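Local coordinates for protein beta-fructofuranosidase (Bifidobacterium adolescentis, PDB 6NOB) that probably hydrolyses beta-fructofuranosides such as sucrose, releasing the terminal fructose unit, as a member of glycoside hydrolase family 32, at residues 344-347 and 353-356; 500-505 and 511-516. One frame throughout, in Å; residues are numbered along the deposited sequence.

Interaction 1: residues 344-347 and 353-356; sequences FSAK and NVTW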
loop_
_atom_site.group_PDB
_atom_site.type_symbol
_atom_site.label_atom_id
_atom_site.label_comp_id
_atom_site.label_asym_id
_atom_site.label_seq_id
_atom_site.Cartn_x
_atom_site.Cartn_y
_atom_site.Cartn_z
ATOM N N PHE A 344 0.234 13.121 18.624
ATOM C CA PHE A 344 0.695 14.501 18.632
ATOM C C PHE A 344 -0.416 15.405 18.117
ATOM O O PHE A 344 -1.281 14.977 17.349
ATOM C CB PHE A 344 1.945 14.699 17.764
ATOM C CG PHE A 344 3.133 13.893 18.203
ATOM C CD1 PHE A 344 3.278 12.571 17.810
ATOM C CD2 PHE A 344 4.116 14.464 18.993
ATOM C CE1 PHE A 344 4.376 11.833 18.206
ATOM C CE2 PHE A 344 5.216 13.732 19.393
ATOM C CZ PHE A 344 5.348 12.414 18.999
ATOM N N SER A 345 -0.384 16.670 18.535
ATOM C CA SER A 345 -1.373 17.635 18.075
ATOM C C SER A 345 -0.717 18.987 17.838
ATOM O O SER A 345 0.258 19.350 18.499
ATOM C CB SER A 345 -2.528 17.807 19.070
ATOM O OG SER A 345 -2.066 18.316 20.303
ATOM N N ALA A 346 -1.278 19.731 16.888
ATOM C CA ALA A 346 -0.811 21.068 16.552
ATOM C C ALA A 346 -2.004 21.988 16.346
ATOM O O ALA A 346 -3.040 21.568 15.824
ATOM C CB ALA A 346 0.060 21.056 15.290
ATOM N N LYS A 347 -1.851 23.246 16.752
ATOM C CA LYS A 347 -2.919 24.222 16.577
ATOM C C LYS A 347 -3.042 24.616 15.112
ATOM O O LYS A 347 -2.056 24.997 14.473
ATOM C CB LYS A 347 -2.661 25.459 17.436
ATOM C CG LYS A 347 -3.786 26.478 17.383
ATOM C CD LYS A 347 -4.035 27.112 18.743
ATOM C CE LYS A 347 -5.335 27.904 18.753
ATOM N NZ LYS A 347 -5.140 29.295 19.251
ATOM N N ASN A 353 5.680 25.787 10.283
ATOM C CA ASN A 353 6.495 26.064 11.460
ATOM C C ASN A 353 5.723 25.970 12.771
ATOM O O ASN A 353 6.245 26.385 13.810
ATOM C CB ASN A 353 7.148 27.444 11.338
ATOM C CG ASN A 353 6.135 28.557 11.159
ATOM O OD1 ASN A 353 4.927 28.331 11.229
ATOM N ND2 ASN A 353 6.624 29.772 10.928
ATOM N N VAL A 354 4.504 25.443 12.764
ATOM C CA VAL A 354 3.790 25.248 14.021
ATOM C C VAL A 354 4.327 23.991 14.688
ATOM O O VAL A 354 4.694 23.019 14.015
ATOM C CB VAL A 354 2.267 25.177 13.793
ATOM C CG1 VAL A 354 1.872 23.897 13.059
ATOM C CG2 VAL A 354 1.518 25.308 15.120
ATOM N N THR A 355 4.405 24.010 16.016
ATOM C CA THR A 355 5.000 22.888 16.723
ATOM C C THR A 355 3.962 21.807 16.993
ATOM O O THR A 355 2.756 22.061 17.044
ATOM C CB THR A 355 5.632 23.336 18.041
ATOM O OG1 THR A 355 4.617 23.840 18.918
ATOM C CG2 THR A 355 6.667 24.419 17.788
ATOM N N TRP A 356 4.452 20.586 17.177
ATOM C CA TRP A 356 3.605 19.424 17.405
ATOM C C TRP A 356 3.784 18.959 18.844
ATOM O O TRP A 356 4.889 18.582 19.247
ATOM C CB TRP A 356 3.930 18.318 16.401
ATOM C CG TRP A 356 3.425 18.674 15.038
ATOM C CD1 TRP A 356 4.072 19.412 14.090
ATOM C CD2 TRP A 356 2.140 18.353 14.488
ATOM N NE1 TRP A 356 3.279 19.554 12.976
ATOM C CE2 TRP A 356 2.088 18.913 13.195
ATOM C CE3 TRP A 356 1.037 17.635 14.957
ATOM C CZ2 TRP A 356 0.975 18.777 12.368
ATOM C CZ3 TRP A 356 -0.069 17.504 14.134
ATOM C CH2 TRP A 356 -0.090 18.072 12.855
#
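With CG anti to the carbonyl carbon (chi1 -73°) and the ring turned nearly square to that bond (chi2 86°), the indole of Trp356 presents one face to Ala346, whose methyl stands over the six-membered ring. This is a CH-pi contact: Ala346 CB sits 3.4 Å from the ring centroid, 8° off the normal. From the flank, roughly square to the indole contact, Val354 brings its CG1 branch to 4.0 Å from Ala346 CB, while Val354 CG2 rests 3.6 Å from Lys347 O. At the edge of the same six-membered ring, Phe344 C lies near the plane, 4.1 Å from Trp356 CE3. Segment 344-347 ends the first strand of a beta hairpin in the family 32 beta-propeller domain, and 353-356 lies in the loop leading to its partner, strand 357-365. The backbones draw close here, with Trp356 CA 3.5 Å from Ser345 O in a CA-H...O contact. Replacing Trp356 with an alanine would probably leave the Ala346 methyl without its aromatic partner and open a gap beside Phe344. The indole also meets the ring of Tyr220, while Ser345 OG, on the other face of the strand, hydrogen-bonds Glu359 and Arg285.

Interaction 2: residues 500-505 and 511-516; sequences ERLAVH and MVVTAP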
loop_
_atom_site.group_PDB
_atom_site.type_symbol
_atom_site.label_atom_id
_atom_site.label_comp_id
_atom_site.label_asym_id
_atom_site.label_seq_id
_atom_site.Cartn_x
_atom_site.Cartn_y
_atom_site.Cartn_z
ATOM N N GLU A 500 -19.540 -8.409 -18.340
ATOM C CA GLU A 500 -20.648 -9.244 -18.786
ATOM C C GLU A 500 -20.912 -10.388 -17.805
ATOM O O GLU A 500 -19.996 -10.946 -17.193
ATOM C CB GLU A 500 -20.348 -9.835 -20.166
ATOM C CG GLU A 500 -21.560 -10.490 -20.835
ATOM C CD GLU A 500 -21.176 -11.216 -22.081
ATOM O OE1 GLU A 500 -22.072 -11.532 -22.896
ATOM O OE2 GLU A 500 -19.971 -11.470 -22.242
ATOM N N ARG A 501 -22.188 -10.727 -17.653
ATOM C CA ARG A 501 -22.567 -11.920 -16.910
ATOM C C ARG A 501 -21.982 -13.158 -17.573
ATOM O O ARG A 501 -21.809 -13.215 -18.794
ATOM C CB ARG A 501 -24.092 -12.036 -16.827
ATOM C CG ARG A 501 -24.707 -11.302 -15.647
ATOM C CD ARG A 501 -24.925 -12.249 -14.475
ATOM N NE ARG A 501 -25.987 -11.806 -13.573
ATOM C CZ ARG A 501 -26.641 -12.606 -12.731
ATOM N NH1 ARG A 501 -26.348 -13.899 -12.666
ATOM N NH2 ARG A 501 -27.588 -12.112 -11.943
ATOM N N LEU A 502 -21.636 -14.137 -16.744
ATOM C CA LEU A 502 -21.050 -15.392 -17.186
ATOM C C LEU A 502 -22.022 -16.524 -16.892
ATOM O O LEU A 502 -22.642 -16.565 -15.823
ATOM C CB LEU A 502 -19.703 -15.651 -16.498
ATOM C CG LEU A 502 -18.622 -14.605 -16.777
ATOM C CD1 LEU A 502 -17.385 -14.873 -15.934
ATOM C CD2 LEU A 502 -18.289 -14.577 -18.260
ATOM N N ALA A 503 -22.169 -17.422 -17.861
ATOM C CA ALA A 503 -23.104 -18.528 -17.725
ATOM C C ALA A 503 -22.634 -19.500 -16.651
ATOM O O ALA A 503 -21.438 -19.762 -16.504
ATOM C CB ALA A 503 -23.263 -19.256 -19.058
ATOM N N VAL A 504 -23.589 -20.030 -15.895
ATOM C CA VAL A 504 -23.327 -21.024 -14.861
ATOM C C VAL A 504 -23.873 -22.351 -15.363
ATOM O O VAL A 504 -25.092 -22.519 -15.495
ATOM C CB VAL A 504 -23.963 -20.636 -13.519
ATOM C CG1 VAL A 504 -23.543 -21.612 -12.430
ATOM C CG2 VAL A 504 -23.595 -19.203 -13.148
ATOM N N HIS A 505 -22.981 -23.292 -15.658
ATOM C CA HIS A 505 -23.421 -24.604 -16.096
ATOM C C HIS A 505 -23.080 -25.653 -15.049
ATOM O O HIS A 505 -22.204 -25.470 -14.199
ATOM C CB HIS A 505 -22.826 -24.969 -17.462
ATOM C CG HIS A 505 -23.827 -24.911 -18.578
ATOM N ND1 HIS A 505 -24.665 -25.961 -18.884
ATOM C CD2 HIS A 505 -24.146 -23.914 -19.437
ATOM C CE1 HIS A 505 -25.448 -25.619 -19.892
ATOM N NE2 HIS A 505 -25.156 -24.381 -20.245
ATOM N N MET A 511 -21.331 -26.395 -9.660
ATOM C CA MET A 511 -21.632 -25.246 -10.503
ATOM C C MET A 511 -20.318 -24.693 -11.036
ATOM O O MET A 511 -19.391 -24.433 -10.261
ATOM C CB MET A 511 -22.399 -24.174 -9.728
ATOM C CG MET A 511 -23.727 -24.655 -9.159
ATOM S SD MET A 511 -24.692 -23.337 -8.394
ATOM C CE MET A 511 -26.098 -24.260 -7.770
ATOM N N VAL A 512 -20.232 -24.531 -12.354
ATOM C CA VAL A 512 -18.981 -24.195 -13.025
ATOM C C VAL A 512 -19.180 -22.918 -13.829
ATOM O O VAL A 512 -20.182 -22.772 -14.541
ATOM C CB VAL A 512 -18.497 -25.344 -13.931
ATOM C CG1 VAL A 512 -17.203 -24.964 -14.633
ATOM C CG2 VAL A 512 -18.312 -26.620 -13.120
ATOM N N VAL A 513 -18.226 -21.996 -13.710
ATOM C CA VAL A 513 -18.202 -20.757 -14.479
ATOM C C VAL A 513 -16.817 -20.621 -15.097
ATOM O O VAL A 513 -15.810 -20.631 -14.378
ATOM C CB VAL A 513 -18.528 -19.529 -13.613
ATOM C CG1 VAL A 513 -18.205 -18.247 -14.367
ATOM C CG2 VAL A 513 -19.988 -19.545 -13.193
ATOM N N THR A 514 -16.763 -20.500 -16.423
ATOM C CA THR A 514 -15.502 -20.252 -17.111
ATOM C C THR A 514 -15.180 -18.764 -17.070
ATOM O O THR A 514 -16.017 -17.929 -17.425
ATOM C CB THR A 514 -15.567 -20.742 -18.558
ATOM O OG1 THR A 514 -15.847 -22.147 -18.576
ATOM C CG2 THR A 514 -14.243 -20.492 -19.266
ATOM N N ALA A 515 -13.964 -18.433 -16.636
ATOM C CA ALA A 515 -13.576 -17.045 -16.443
ATOM C C ALA A 515 -12.659 -16.599 -17.571
ATOM O O ALA A 515 -11.497 -17.032 -17.614
ATOM C CB ALA A 515 -12.882 -16.869 -15.096
ATOM N N PRO A 516 -13.113 -15.741 -18.484
ATOM C CA PRO A 516 -12.234 -15.284 -19.571
ATOM C C PRO A 516 -11.088 -14.448 -19.022
ATOM O O PRO A 516 -11.297 -13.540 -18.214
ATOM C CB PRO A 516 -13.165 -14.450 -20.462
ATOM C CG PRO A 516 -14.560 -14.810 -20.031
ATOM C CD PRO A 516 -14.460 -15.160 -18.581
#
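His505 and Val512 form an antiparallel hydrogen-bonded pair, tied by His505 N to Val512 O at 3.1 Å and Val512 N to His505 O at 2.9 Å, with N-H...O angles of 155° and 156°. Toward Leu502 no further bridge forms between the segments, and side chains take over. Val513 spreads its two methyls between two partners. CG1, placed anti to the backbone N (chi1 168°), meets Leu502 CB at 3.7 Å, the two side chains crossing at about a right angle; CG2 packs against Val504 CG2 at 3.6 Å. The other branch of Val504, CG1, lies 3.9 Å from Met511 CB. Leu502 forks at its far end: CD1 approaches the backbone at Thr514 O, 3.7 Å away, while CD2 reaches end-on toward Pro516, 3.9 Å from its CD. Apolar contacts flank the bonded pair at Val504 and carry on past it through Leu502 to Pro516. The fold here is the C-terminal beta-sandwich of family 32 enzymes. Segment 500-505 passes from one sheet to the other: Leu502 is still backbone-bonded to Ala629 of strand 624-632, whereas His505 opens strand 505-507, an outermost strand of the second sheet. Val504 touches Val627 and Val513 touches Ala629, both of strand 624-632, while on its other edge strand 510-515 is hydrogen-bonded to strand 614-620.

Interaction 1 comes first along the chain and closes before interaction 2 opens. Their centres lie 56 Å apart, the nearest atoms about 45 Å, on opposite sides of the centre of the chain, and they share no strand or sheet. The 344-347/353-356 contact sits at a hairpin loop in a sheet of the family's five-bladed beta-propeller. The 500-505/511-516 contact belongs to the C-terminal beta-sandwich, at an edge where the chain changes sheets. Both join segments close in sequence, so each shapes a local connection within its own domain, and neither spans the interface between propeller and sandwich.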